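PDB 4DQN: putative branched-chain amino acid aminotransferase IlvE from Streptococcus mutans, which probably catalyses the reversible, pyridoxal-phosphate-dependent transfer of the amino group between leucine, isoleucine or valine and 2-oxoglutarate. Local coordinates for residues A290-P295 with D323-I328; A43-S48 with R130-G135; V7-K12 with A154-N159. One frame throughout, in Å; residues are numbered along the deposited sequence.

Contact 1 of 3, residues A290-P295 with D323-I328; sequences AAVISP and DELTGI
Val-292 and Thr-326 meet through one methyl each. Val-292 CG1 lies 3.7 Å from Thr-326 CG2, and the two side chains cross at about a right angle. The valine stands at the start of its strand, and its CB points at the helix. CG1 is set anti to the backbone N (chi1 -168°), and this branch makes the closest approach. Thr-326 divides its two branches by polarity. OG1 sits between the backbone N and the carbonyl carbon (chi1 57°) and is hydrogen-bonded to the carbonyl oxygen of Tyr-322, one helical turn earlier. That bond fixes the rotation of the side chain and leaves CG2 to face the valine. Leu-325 gives a looser second contact, with its CD2 4.3 Å from Val-292 CG1. CD2 is the branch of Leu-325 that approaches. CG1 of the valine therefore meets methyls from two successive helix residues. The contact is purely apolar and only partly buried. It joins helix 316-329 to the beginning of strand 292-301 in the mixed sheet of the larger domain. Val-292 and Ile-293 also pack on Tyr-322 of the same helix. Tyr-322 thus serves the contact twice, through its carbonyl oxygen and through this packing. Leu-325 also touches Thr-252 and Leu-259 of helix 251-262 and Phe-77 of strand 74-77, in the other sheet of the chain.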
ATOM      1  N   ALA A 290      -9.158   8.583  16.530  1.00 35.56           N
ATOM      2  CA  ALA A 290      -8.448   7.967  17.644  1.00 34.22           C
ATOM      3  C   ALA A 290      -7.868   9.040  18.554  1.00 37.28           C
ATOM      4  O   ALA A 290      -7.938   8.955  19.785  1.00 40.51           O
ATOM      5  CB  ALA A 290      -7.341   7.049  17.118  1.00 37.89           C
ATOM      6  N   ALA A 291      -7.306  10.064  17.925  1.00 40.48           N
ATOM      7  CA  ALA A 291      -6.647  11.144  18.635  1.00 41.76           C
ATOM      8  C   ALA A 291      -7.630  12.089  19.347  1.00 42.32           C
ATOM      9  O   ALA A 291      -7.349  12.559  20.456  1.00 45.91           O
ATOM     10  CB  ALA A 291      -5.766  11.923  17.653  1.00 38.73           C
ATOM     11  N   VAL A 292      -8.781  12.329  18.713  1.00 37.56           N
ATOM     12  CA  VAL A 292      -9.690  13.435  19.046  1.00 33.54           C
ATOM     13  C   VAL A 292      -8.968  14.748  18.764  1.00 34.10           C
ATOM     14  O   VAL A 292      -8.915  15.187  17.613  1.00 30.52           O
ATOM     15  CB  VAL A 292     -10.256  13.371  20.474  1.00 40.06           C
ATOM     16  CG1 VAL A 292     -11.375  14.364  20.614  1.00 33.82           C
ATOM     17  CG2 VAL A 292     -10.771  11.967  20.777  1.00 40.67           C
ATOM     18  N   ILE A 293      -8.395  15.364  19.791  1.00 29.72           N
ATOM     19  CA  ILE A 293      -7.378  16.388  19.560  1.00 30.68           C
ATOM     20  C   ILE A 293      -6.114  16.034  20.329  1.00 37.09           C
ATOM     21  O   ILE A 293      -6.170  15.758  21.532  1.00 35.74           O
ATOM     22  CB  ILE A 293      -7.861  17.801  19.950  1.00 36.37           C
ATOM     23  CG1 ILE A 293      -8.996  18.239  19.021  1.00 31.80           C
ATOM     24  CG2 ILE A 293      -6.697  18.808  19.889  1.00 33.43           C
ATOM     25  CD1 ILE A 293      -9.707  19.526  19.436  1.00 36.05           C
ATOM     26  N   SER A 294      -4.979  16.002  19.626  1.00 32.91           N
ATOM     27  CA  SER A 294      -3.684  15.873  20.279  1.00 34.31           C
ATOM     28  C   SER A 294      -3.004  17.229  20.197  1.00 35.82           C
ATOM     29  O   SER A 294      -2.517  17.604  19.134  1.00 36.04           O
ATOM     30  CB  SER A 294      -2.811  14.824  19.582  1.00 39.83           C
ATOM     31  OG  SER A 294      -3.452  13.561  19.547  1.00 47.86           O
ATOM     32  N   PRO A 295      -2.981  17.973  21.314  1.00 34.24           N
ATOM     33  CA  PRO A 295      -2.338  19.295  21.320  1.00 35.77           C
ATOM     34  C   PRO A 295      -0.856  19.183  20.979  1.00 36.17           C
ATOM     35  O   PRO A 295      -0.172  18.265  21.456  1.00 36.12           O
ATOM     36  CB  PRO A 295      -2.499  19.759  22.776  1.00 38.94           C
ATOM     37  CG  PRO A 295      -3.686  18.964  23.310  1.00 40.69           C
ATOM     38  CD  PRO A 295      -3.548  17.620  22.630  1.00 39.11           C
ATOM     39  N   ASP A 323     -13.638  20.342  24.381  1.00 30.79           N
ATOM     40  CA  ASP A 323     -14.802  20.206  25.259  1.00 30.35           C
ATOM     41  C   ASP A 323     -16.107  20.132  24.463  1.00 30.19           C
ATOM     42  O   ASP A 323     -16.969  19.288  24.738  1.00 31.92           O
ATOM     43  CB  ASP A 323     -14.854  21.361  26.276  1.00 32.50           C
ATOM     44  CG  ASP A 323     -13.787  21.239  27.346  1.00 36.25           C
ATOM     45  OD1 ASP A 323     -13.163  20.155  27.437  1.00 34.98           O
ATOM     46  OD2 ASP A 323     -13.578  22.209  28.112  1.00 37.14           O
ATOM     47  N   GLU A 324     -16.240  20.992  23.459  1.00 27.97           N
ATOM     48  CA  GLU A 324     -17.468  21.051  22.663  1.00 28.51           C
ATOM     49  C   GLU A 324     -17.631  19.833  21.753  1.00 27.78           C
ATOM     50  O   GLU A 324     -18.730  19.289  21.632  1.00 27.13           O
ATOM     51  CB  GLU A 324     -17.508  22.349  21.844  1.00 29.70           C
ATOM     52  CG  GLU A 324     -18.836  22.615  21.135  1.00 32.07           C
ATOM     53  CD  GLU A 324     -19.880  23.268  22.031  1.00 31.41           C
ATOM     54  OE1 GLU A 324     -19.621  23.475  23.239  1.00 30.75           O
ATOM     55  OE2 GLU A 324     -20.976  23.583  21.520  1.00 29.74           O
ATOM     56  N   LEU A 325     -16.554  19.398  21.109  1.00 27.71           N
ATOM     57  CA  LEU A 325     -16.651  18.230  20.228  1.00 26.18           C
ATOM     58  C   LEU A 325     -16.957  16.951  21.004  1.00 24.56           C
ATOM     59  O   LEU A 325     -17.879  16.215  20.647  1.00 27.18           O
ATOM     60  CB  LEU A 325     -15.371  18.043  19.406  1.00 27.00           C
ATOM     61  CG  LEU A 325     -15.306  16.788  18.524  1.00 25.54           C
ATOM     62  CD1 LEU A 325     -16.369  16.838  17.436  1.00 27.42           C
ATOM     63  CD2 LEU A 325     -13.905  16.611  17.912  1.00 30.48           C
ATOM     64  N   THR A 326     -16.192  16.689  22.065  1.00 26.62           N
ATOM     65  CA  THR A 326     -16.413  15.490  22.870  1.00 29.12           C
ATOM     66  C   THR A 326     -17.768  15.552  23.586  1.00 28.60           C
ATOM     67  O   THR A 326     -18.451  14.532  23.727  1.00 28.46           O
ATOM     68  CB  THR A 326     -15.270  15.232  23.886  1.00 31.38           C
ATOM     69  OG1 THR A 326     -15.114  16.367  24.748  1.00 24.54           O
ATOM     70  CG2 THR A 326     -13.961  14.974  23.165  1.00 32.57           C
ATOM     71  N   GLY A 327     -18.178  16.744  24.013  1.00 29.03           N
ATOM     72  CA  GLY A 327     -19.495  16.895  24.622  1.00 27.92           C
ATOM     73  C   GLY A 327     -20.594  16.428  23.681  1.00 27.14           C
ATOM     74  O   GLY A 327     -21.526  15.722  24.076  1.00 28.80           O
ATOM     75  N   ILE A 328     -20.477  16.821  22.422  1.00 25.61           N
ATOM     76  CA  ILE A 328     -21.440  16.426  21.409  1.00 28.27           C
ATOM     77  C   ILE A 328     -21.399  14.920  21.180  1.00 27.44           C
ATOM     78  O   ILE A 328     -22.443  14.264  21.113  1.00 30.66           O
ATOM     79  CB  ILE A 328     -21.160  17.158  20.087  1.00 28.69           C
ATOM     80  CG1 ILE A 328     -21.536  18.633  20.228  1.00 30.47           C
ATOM     81  CG2 ILE A 328     -21.944  16.526  18.926  1.00 29.38           C
ATOM     82  CD1 ILE A 328     -20.910  19.514  19.165  1.00 30.29           C
TER

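Contact 2 of 3, residues A43-S48 with R130-G135; sequences ATLHIS and RPLLIG
Leu-45 and Ile-134 reach toward each other tip to tip, CD1 to CD1, at 4.1 Å. Leu-132 joins from the same strand as Ile-134, two residues earlier: its CD2 is 4.2 Å from Leu-45 CD1. One leucine methyl thus meets both side chains, and these three buried residues form the packed part. Leu-45 is extended, with CD1 anti to CA (chi2 166°), which carries this methyl to the far strand. Ile-47 also points inward but packs more loosely, its CG2 staying 4.6 Å from Ile-134 CD1. The other side of strand 44-48 is different. His-46 alternates with the two inward residues and is exposed. Its NE2 is hydrogen-bonded to Asp-42 and its ND1 to ND1 of His-46 of the second subunit; residues 45 to 47 pair antiparallel with a strand of that subunit, so this layer belongs to the dimer interface. Strand 126-136 lies within the antiparallel sheet, between strands 59-68 and 147-157. Strand 44-48 packs on that sheet through side chains, and Leu-45 also rests on Ile-26 of strand 24-30.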
ATOM      1  N   ALA A  43     -12.855 -14.492  14.197  1.00 25.11           N
ATOM      2  CA  ALA A  43     -12.022 -13.304  14.057  1.00 26.52           C
ATOM      3  C   ALA A  43     -10.862 -13.560  13.099  1.00 27.12           C
ATOM      4  O   ALA A  43      -9.988 -12.709  12.930  1.00 24.02           O
ATOM      5  CB  ALA A  43     -11.505 -12.869  15.426  1.00 25.16           C
ATOM      6  N   THR A  44     -10.860 -14.736  12.473  1.00 25.74           N
ATOM      7  CA  THR A  44      -9.841 -15.079  11.483  1.00 26.47           C
ATOM      8  C   THR A  44     -10.452 -14.966  10.096  1.00 25.93           C
ATOM      9  O   THR A  44     -11.550 -15.483   9.855  1.00 26.69           O
ATOM     10  CB  THR A  44      -9.313 -16.505  11.692  1.00 28.22           C
ATOM     11  OG1 THR A  44      -8.711 -16.591  12.983  1.00 27.56           O
ATOM     12  CG2 THR A  44      -8.248 -16.839  10.654  1.00 27.40           C
ATOM     13  N   LEU A  45      -9.766 -14.263   9.191  1.00 24.86           N
ATOM     14  CA  LEU A  45     -10.225 -14.178   7.810  1.00 26.20           C
ATOM     15  C   LEU A  45      -9.561 -15.279   7.019  1.00 26.70           C
ATOM     16  O   LEU A  45      -8.376 -15.559   7.206  1.00 26.29           O
ATOM     17  CB  LEU A  45      -9.902 -12.815   7.190  1.00 24.03           C
ATOM     18  CG  LEU A  45     -10.647 -11.610   7.777  1.00 23.50           C
ATOM     19  CD1 LEU A  45      -9.986 -10.325   7.313  1.00 26.24           C
ATOM     20  CD2 LEU A  45     -12.120 -11.616   7.366  1.00 22.83           C
ATOM     21  N   HIS A  46     -10.331 -15.917   6.143  1.00 25.59           N
ATOM     22  CA  HIS A  46      -9.834 -17.051   5.367  1.00 27.44           C
ATOM     23  C   HIS A  46      -9.841 -16.650   3.896  1.00 27.04           C
ATOM     24  O   HIS A  46     -10.888 -16.642   3.253  1.00 25.41           O
ATOM     25  CB  HIS A  46     -10.738 -18.265   5.619  1.00 26.34           C
ATOM     26  CG  HIS A  46     -10.976 -18.531   7.075  1.00 26.62           C
ATOM     27  ND1 HIS A  46     -10.112 -19.279   7.843  1.00 26.51           N
ATOM     28  CD2 HIS A  46     -11.959 -18.114   7.912  1.00 29.30           C
ATOM     29  CE1 HIS A  46     -10.562 -19.335   9.087  1.00 28.25           C
ATOM     30  NE2 HIS A  46     -11.677 -18.628   9.157  1.00 28.06           N
ATOM     31  N   ILE A  47      -8.680 -16.274   3.371  1.00 24.41           N
ATOM     32  CA  ILE A  47      -8.637 -15.644   2.059  1.00 22.94           C
ATOM     33  C   ILE A  47      -7.581 -16.299   1.191  1.00 27.21           C
ATOM     34  O   ILE A  47      -6.597 -16.856   1.693  1.00 26.61           O
ATOM     35  CB  ILE A  47      -8.376 -14.119   2.155  1.00 22.45           C
ATOM     36  CG1 ILE A  47      -6.987 -13.828   2.722  1.00 21.80           C
ATOM     37  CG2 ILE A  47      -9.438 -13.431   3.034  1.00 22.97           C
ATOM     38  CD1 ILE A  47      -6.672 -12.321   2.824  1.00 21.38           C
ATOM     39  N   SER A  48      -7.794 -16.238  -0.116  1.00 25.34           N
ATOM     40  CA  SER A  48      -6.859 -16.822  -1.071  1.00 25.91           C
ATOM     41  C   SER A  48      -5.440 -16.291  -0.896  1.00 25.18           C
ATOM     42  O   SER A  48      -5.242 -15.088  -0.685  1.00 22.61           O
ATOM     43  CB  SER A  48      -7.330 -16.512  -2.489  1.00 26.24           C
ATOM     44  OG  SER A  48      -6.394 -17.022  -3.428  1.00 27.87           O
ATOM     45  N   ARG A 130     -13.622  -0.778  13.521  1.00 22.91           N
ATOM     46  CA  ARG A 130     -12.711  -0.830  12.387  1.00 24.01           C
ATOM     47  C   ARG A 130     -13.352  -1.570  11.197  1.00 24.47           C
ATOM     48  O   ARG A 130     -13.266  -2.811  11.098  1.00 24.96           O
ATOM     49  CB  ARG A 130     -11.418  -1.532  12.797  1.00 19.14           C
ATOM     50  CG  ARG A 130     -10.417  -1.712  11.650  1.00 23.78           C
ATOM     51  CD  ARG A 130      -9.891  -0.358  11.192  1.00 21.40           C
ATOM     52  NE  ARG A 130      -8.456  -0.457  11.078  1.00 45.46           N
ATOM     53  CZ  ARG A 130      -7.582   0.294  11.724  1.00 33.43           C
ATOM     54  NH1 ARG A 130      -7.955   1.296  12.521  1.00 31.22           N
ATOM     55  NH2 ARG A 130      -6.318   0.055  11.512  1.00 38.16           N
ATOM     56  N   PRO A 131     -14.018  -0.816  10.298  1.00 21.92           N
ATOM     57  CA  PRO A 131     -14.467  -1.376   9.023  1.00 20.81           C
ATOM     58  C   PRO A 131     -13.262  -1.595   8.117  1.00 22.17           C
ATOM     59  O   PRO A 131     -12.327  -0.791   8.122  1.00 22.59           O
ATOM     60  CB  PRO A 131     -15.393  -0.279   8.453  1.00 21.18           C
ATOM     61  CG  PRO A 131     -15.753   0.584   9.649  1.00 20.85           C
ATOM     62  CD  PRO A 131     -14.534   0.549  10.516  1.00 23.44           C
ATOM     63  N   LEU A 132     -13.275  -2.691   7.366  1.00 21.31           N
ATOM     64  CA  LEU A 132     -12.175  -3.048   6.491  1.00 20.73           C
ATOM     65  C   LEU A 132     -12.777  -3.558   5.200  1.00 22.24           C
ATOM     66  O   LEU A 132     -13.738  -4.336   5.229  1.00 22.70           O
ATOM     67  CB  LEU A 132     -11.339  -4.161   7.130  1.00 20.62           C
ATOM     68  CG  LEU A 132     -10.232  -4.823   6.307  1.00 22.07           C
ATOM     69  CD1 LEU A 132      -9.037  -3.894   6.174  1.00 22.22           C
ATOM     70  CD2 LEU A 132      -9.805  -6.123   6.946  1.00 20.38           C
ATOM     71  N   LEU A 133     -12.206  -3.123   4.074  1.00 20.38           N
ATOM     72  CA  LEU A 133     -12.694  -3.497   2.753  1.00 21.02           C
ATOM     73  C   LEU A 133     -11.502  -3.995   1.962  1.00 21.07           C
ATOM     74  O   LEU A 133     -10.568  -3.225   1.697  1.00 22.07           O
ATOM     75  CB  LEU A 133     -13.311  -2.269   2.054  1.00 23.62           C
ATOM     76  CG  LEU A 133     -13.800  -2.421   0.607  1.00 25.78           C
ATOM     77  CD1 LEU A 133     -14.908  -3.474   0.538  1.00 22.92           C
ATOM     78  CD2 LEU A 133     -14.306  -1.053   0.075  1.00 24.50           C
ATOM     79  N   ILE A 134     -11.519  -5.273   1.584  1.00 21.53           N
ATOM     80  CA  ILE A 134     -10.356  -5.889   0.956  1.00 22.52           C
ATOM     81  C   ILE A 134     -10.684  -6.676  -0.306  1.00 22.25           C
ATOM     82  O   ILE A 134     -11.722  -7.346  -0.387  1.00 22.71           O
ATOM     83  CB  ILE A 134      -9.621  -6.838   1.930  1.00 24.20           C
ATOM     84  CG1 ILE A 134     -10.606  -7.789   2.621  1.00 21.21           C
ATOM     85  CG2 ILE A 134      -8.832  -6.050   2.975  1.00 22.71           C
ATOM     86  CD1 ILE A 134      -9.892  -8.892   3.431  1.00 22.63           C
ATOM     87  N   GLY A 135      -9.787  -6.590  -1.289  1.00 24.85           N
ATOM     88  CA  GLY A 135      -9.866  -7.433  -2.476  1.00 23.45           C
ATOM     89  C   GLY A 135      -9.341  -8.826  -2.185  1.00 25.48           C
ATOM     90  O   GLY A 135      -8.199  -8.984  -1.740  1.00 24.95           O
TER

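Contact 3 of 3, residues V7-K12 with A154-N159; sequences VDLDWK and AMPVGN
Leu-9 and Trp-11 both touch Pro-156, at CG and at CB. The leucine can be followed outward from the backbone. Its CB points toward the strand segment and lies 4.1 Å from CE3 of the Trp-11 indole. Leu-9 CG, anti to the carbonyl carbon (chi1 -67°), passes Val-7, with 4.0 Å between Leu-9 CG and Val-7 CG2. CD1 lies anti to CA (chi2 178°). It is 3.9 Å from CG of Pro-156, and at the same distance, 3.9 Å, from CZ3 of Trp-11. The leucine and proline side chains cross at about a right angle. The backbone between Leu-9 and Trp-11 folds back in an inverse gamma turn centred on Asp-10, closed by a weak bond from Trp-11 N to Leu-9 O. The turn places Leu-9 O over the outer part of one face of the indole, 3.1 Å from its plane. This irregular N-terminal segment lies against the end of strand 147-157, a member of the antiparallel sheet. Trp-11 meets the proline with its benzene edge: CZ3 is 4.2 Å from Pro-156 CB, which lies near the ring plane. The indole also touches Pro-120 and Thr-123. Further along, the contact passes to the main chain, where Trp-11 O is 4.2 Å from CA of Gly-158. Gly-158 is hydrogen-bonded through its backbone to Gly-15, and Leu-14 packs on Pro-156.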
ATOM      1  N   VAL A   7     -19.421  -5.192  30.812  1.00 47.39           N
ATOM      2  CA  VAL A   7     -18.606  -6.228  31.476  1.00 46.24           C
ATOM      3  C   VAL A   7     -17.574  -5.554  32.371  1.00 42.00           C
ATOM      4  O   VAL A   7     -17.653  -4.354  32.597  1.00 46.35           O
ATOM      5  CB  VAL A   7     -17.867  -7.143  30.466  1.00 44.73           C
ATOM      6  CG1 VAL A   7     -18.853  -7.969  29.669  1.00 44.19           C
ATOM      7  CG2 VAL A   7     -16.991  -6.319  29.535  1.00 38.57           C
ATOM      8  N   ASP A   8     -16.592  -6.296  32.871  1.00 44.68           N
ATOM      9  CA  ASP A   8     -15.666  -5.688  33.829  1.00 39.72           C
ATOM     10  C   ASP A   8     -14.215  -5.579  33.356  1.00 43.04           C
ATOM     11  O   ASP A   8     -13.369  -6.416  33.664  1.00 43.02           O
ATOM     12  CB  ASP A   8     -15.784  -6.366  35.198  1.00 41.98           C
ATOM     13  CG  ASP A   8     -17.130  -6.105  35.859  1.00 42.21           C
ATOM     14  OD1 ASP A   8     -17.602  -4.944  35.816  1.00 47.41           O
ATOM     15  OD2 ASP A   8     -17.725  -7.055  36.413  1.00 46.95           O
ATOM     16  N   LEU A   9     -13.934  -4.510  32.622  1.00 41.05           N
ATOM     17  CA  LEU A   9     -12.602  -4.275  32.078  1.00 42.78           C
ATOM     18  C   LEU A   9     -11.977  -3.041  32.737  1.00 42.06           C
ATOM     19  O   LEU A   9     -12.691  -2.212  33.310  1.00 42.80           O
ATOM     20  CB  LEU A   9     -12.698  -4.083  30.565  1.00 38.84           C
ATOM     21  CG  LEU A   9     -13.109  -5.263  29.694  1.00 43.01           C
ATOM     22  CD1 LEU A   9     -13.199  -4.862  28.221  1.00 40.45           C
ATOM     23  CD2 LEU A   9     -12.113  -6.384  29.893  1.00 43.14           C
ATOM     24  N   ASP A  10     -10.653  -2.924  32.663  1.00 42.77           N
ATOM     25  CA  ASP A  10      -9.948  -1.769  33.222  1.00 43.96           C
ATOM     26  C   ASP A  10     -10.153  -0.543  32.329  1.00 43.84           C
ATOM     27  O   ASP A  10      -9.205  -0.054  31.710  1.00 43.47           O
ATOM     28  CB  ASP A  10      -8.457  -2.087  33.362  1.00 46.65           C
ATOM     29  CG  ASP A  10      -7.723  -1.095  34.243  1.00 50.37           C
ATOM     30  OD1 ASP A  10      -8.398  -0.265  34.891  1.00 49.20           O
ATOM     31  OD2 ASP A  10      -6.471  -1.159  34.297  1.00 52.47           O
ATOM     32  N   TRP A  11     -11.393  -0.048  32.291  1.00 40.48           N
ATOM     33  CA  TRP A  11     -11.841   0.959  31.315  1.00 38.23           C
ATOM     34  C   TRP A  11     -10.933   2.157  31.111  1.00 43.60           C
ATOM     35  O   TRP A  11     -10.629   2.532  29.972  1.00 42.96           O
ATOM     36  CB  TRP A  11     -13.245   1.444  31.653  1.00 38.54           C
ATOM     37  CG  TRP A  11     -14.265   0.356  31.781  1.00 37.79           C
ATOM     38  CD1 TRP A  11     -14.910  -0.031  32.922  1.00 36.01           C
ATOM     39  CD2 TRP A  11     -14.770  -0.482  30.730  1.00 34.12           C
ATOM     40  NE1 TRP A  11     -15.787  -1.053  32.644  1.00 37.66           N
ATOM     41  CE2 TRP A  11     -15.720  -1.350  31.306  1.00 37.29           C
ATOM     42  CE3 TRP A  11     -14.512  -0.578  29.357  1.00 34.14           C
ATOM     43  CZ2 TRP A  11     -16.417  -2.304  30.556  1.00 35.92           C
ATOM     44  CZ3 TRP A  11     -15.211  -1.524  28.610  1.00 32.43           C
ATOM     45  CH2 TRP A  11     -16.149  -2.374  29.210  1.00 36.02           C
ATOM     46  N   LYS A  12     -10.503   2.768  32.207  1.00 43.66           N
ATOM     47  CA  LYS A  12      -9.661   3.953  32.109  1.00 48.64           C
ATOM     48  C   LYS A  12      -8.257   3.637  31.577  1.00 48.94           C
ATOM     49  O   LYS A  12      -7.589   4.509  31.023  1.00 53.79           O
ATOM     50  CB  LYS A  12      -9.593   4.681  33.455  1.00 49.94           C
ATOM     51  CG  LYS A  12     -10.810   5.565  33.728  1.00 50.51           C
ATOM     52  CD  LYS A  12     -10.729   6.219  35.099  1.00 54.45           C
ATOM     53  CE  LYS A  12      -9.351   6.818  35.340  1.00 63.24           C
ATOM     54  NZ  LYS A  12      -9.161   7.323  36.738  1.00 61.09           N
ATOM     55  N   ALA A 154     -14.690  -4.716  16.329  1.00 23.46           N
ATOM     56  CA  ALA A 154     -14.715  -3.674  17.357  1.00 24.88           C
ATOM     57  C   ALA A 154     -13.832  -3.988  18.556  1.00 25.80           C
ATOM     58  O   ALA A 154     -13.506  -5.144  18.826  1.00 26.49           O
ATOM     59  CB  ALA A 154     -16.155  -3.417  17.816  1.00 27.81           C
ATOM     60  N   MET A 155     -13.457  -2.943  19.288  1.00 25.50           N
ATOM     61  CA  MET A 155     -12.647  -3.108  20.485  1.00 28.73           C
ATOM     62  C   MET A 155     -12.804  -1.870  21.352  1.00 27.34           C
ATOM     63  O   MET A 155     -12.894  -0.747  20.846  1.00 28.28           O
ATOM     64  CB  MET A 155     -11.168  -3.317  20.131  1.00 27.40           C
ATOM     65  CG  MET A 155     -10.522  -2.122  19.444  1.00 25.84           C
ATOM     66  SD  MET A 155      -9.641  -2.579  17.935  1.00 30.27           S
ATOM     67  CE  MET A 155     -11.023  -2.995  16.855  1.00 25.64           C
ATOM     68  N   PRO A 156     -12.861  -2.069  22.672  1.00 26.40           N
ATOM     69  CA  PRO A 156     -12.942  -0.897  23.545  1.00 27.46           C
ATOM     70  C   PRO A 156     -11.585  -0.183  23.594  1.00 30.32           C
ATOM     71  O   PRO A 156     -10.549  -0.856  23.660  1.00 31.23           O
ATOM     72  CB  PRO A 156     -13.301  -1.512  24.900  1.00 28.45           C
ATOM     73  CG  PRO A 156     -12.711  -2.899  24.856  1.00 32.81           C
ATOM     74  CD  PRO A 156     -12.895  -3.341  23.417  1.00 29.01           C
ATOM     75  N   VAL A 157     -11.576   1.149  23.520  1.00 30.51           N
ATOM     76  CA  VAL A 157     -10.310   1.884  23.602  1.00 30.05           C
ATOM     77  C   VAL A 157     -10.400   2.953  24.686  1.00 34.81           C
ATOM     78  O   VAL A 157     -11.489   3.421  24.996  1.00 33.97           O
ATOM     79  CB  VAL A 157      -9.903   2.514  22.240  1.00 31.28           C
ATOM     80  CG1 VAL A 157      -9.718   1.420  21.177  1.00 28.07           C
ATOM     81  CG2 VAL A 157     -10.923   3.547  21.769  1.00 30.50           C
ATOM     82  N   GLY A 158      -9.265   3.330  25.268  1.00 39.10           N
ATOM     83  CA  GLY A 158      -9.277   4.249  26.393  1.00 41.24           C
ATOM     84  C   GLY A 158      -9.339   5.703  25.971  1.00 45.41           C
ATOM     85  O   GLY A 158      -9.192   6.014  24.780  1.00 41.29           O
ATOM     86  N   ASN A 159      -9.554   6.582  26.957  1.00 51.78           N
ATOM     87  CA  ASN A 159      -9.576   8.038  26.764  1.00 52.21           C
ATOM     88  C   ASN A 159      -8.302   8.544  26.101  1.00 56.36           C
ATOM     89  O   ASN A 159      -8.363   9.332  25.151  1.00 64.88           O
ATOM     90  CB  ASN A 159      -9.776   8.751  28.119  1.00 55.52           C
ATOM     91  CG  ASN A 159      -9.979  10.273  27.986  1.00 56.63           C
ATOM     92  OD1 ASN A 159      -9.391  10.931  27.124  1.00 59.77           O
ATOM     93  ND2 ASN A 159     -10.805  10.832  28.869  1.00 55.40           N
TER

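Overall arrangement
Contacts 2 and 3 reach adjacent strands of one antiparallel sheet, 126-136 and 147-157, yet their centres are about 24 Å apart. Both segments of contact 2 fall between the two segments of contact 3 in the sequence. Contact 1 follows both and joins a helix to the mixed sheet. Its centre is about 18 Å from that of contact 3 and about 30 Å from that of contact 2, which lies on the opposite side of the chain's centre. Contact 2 comes nearest the predicted cofactor site: the Leu-132 side chain is about 9 Å from that of Lys-188, the predicted pyridoxal phosphate lysine, which carries no cofactor here. Contacts 1 and 3 lie away from it.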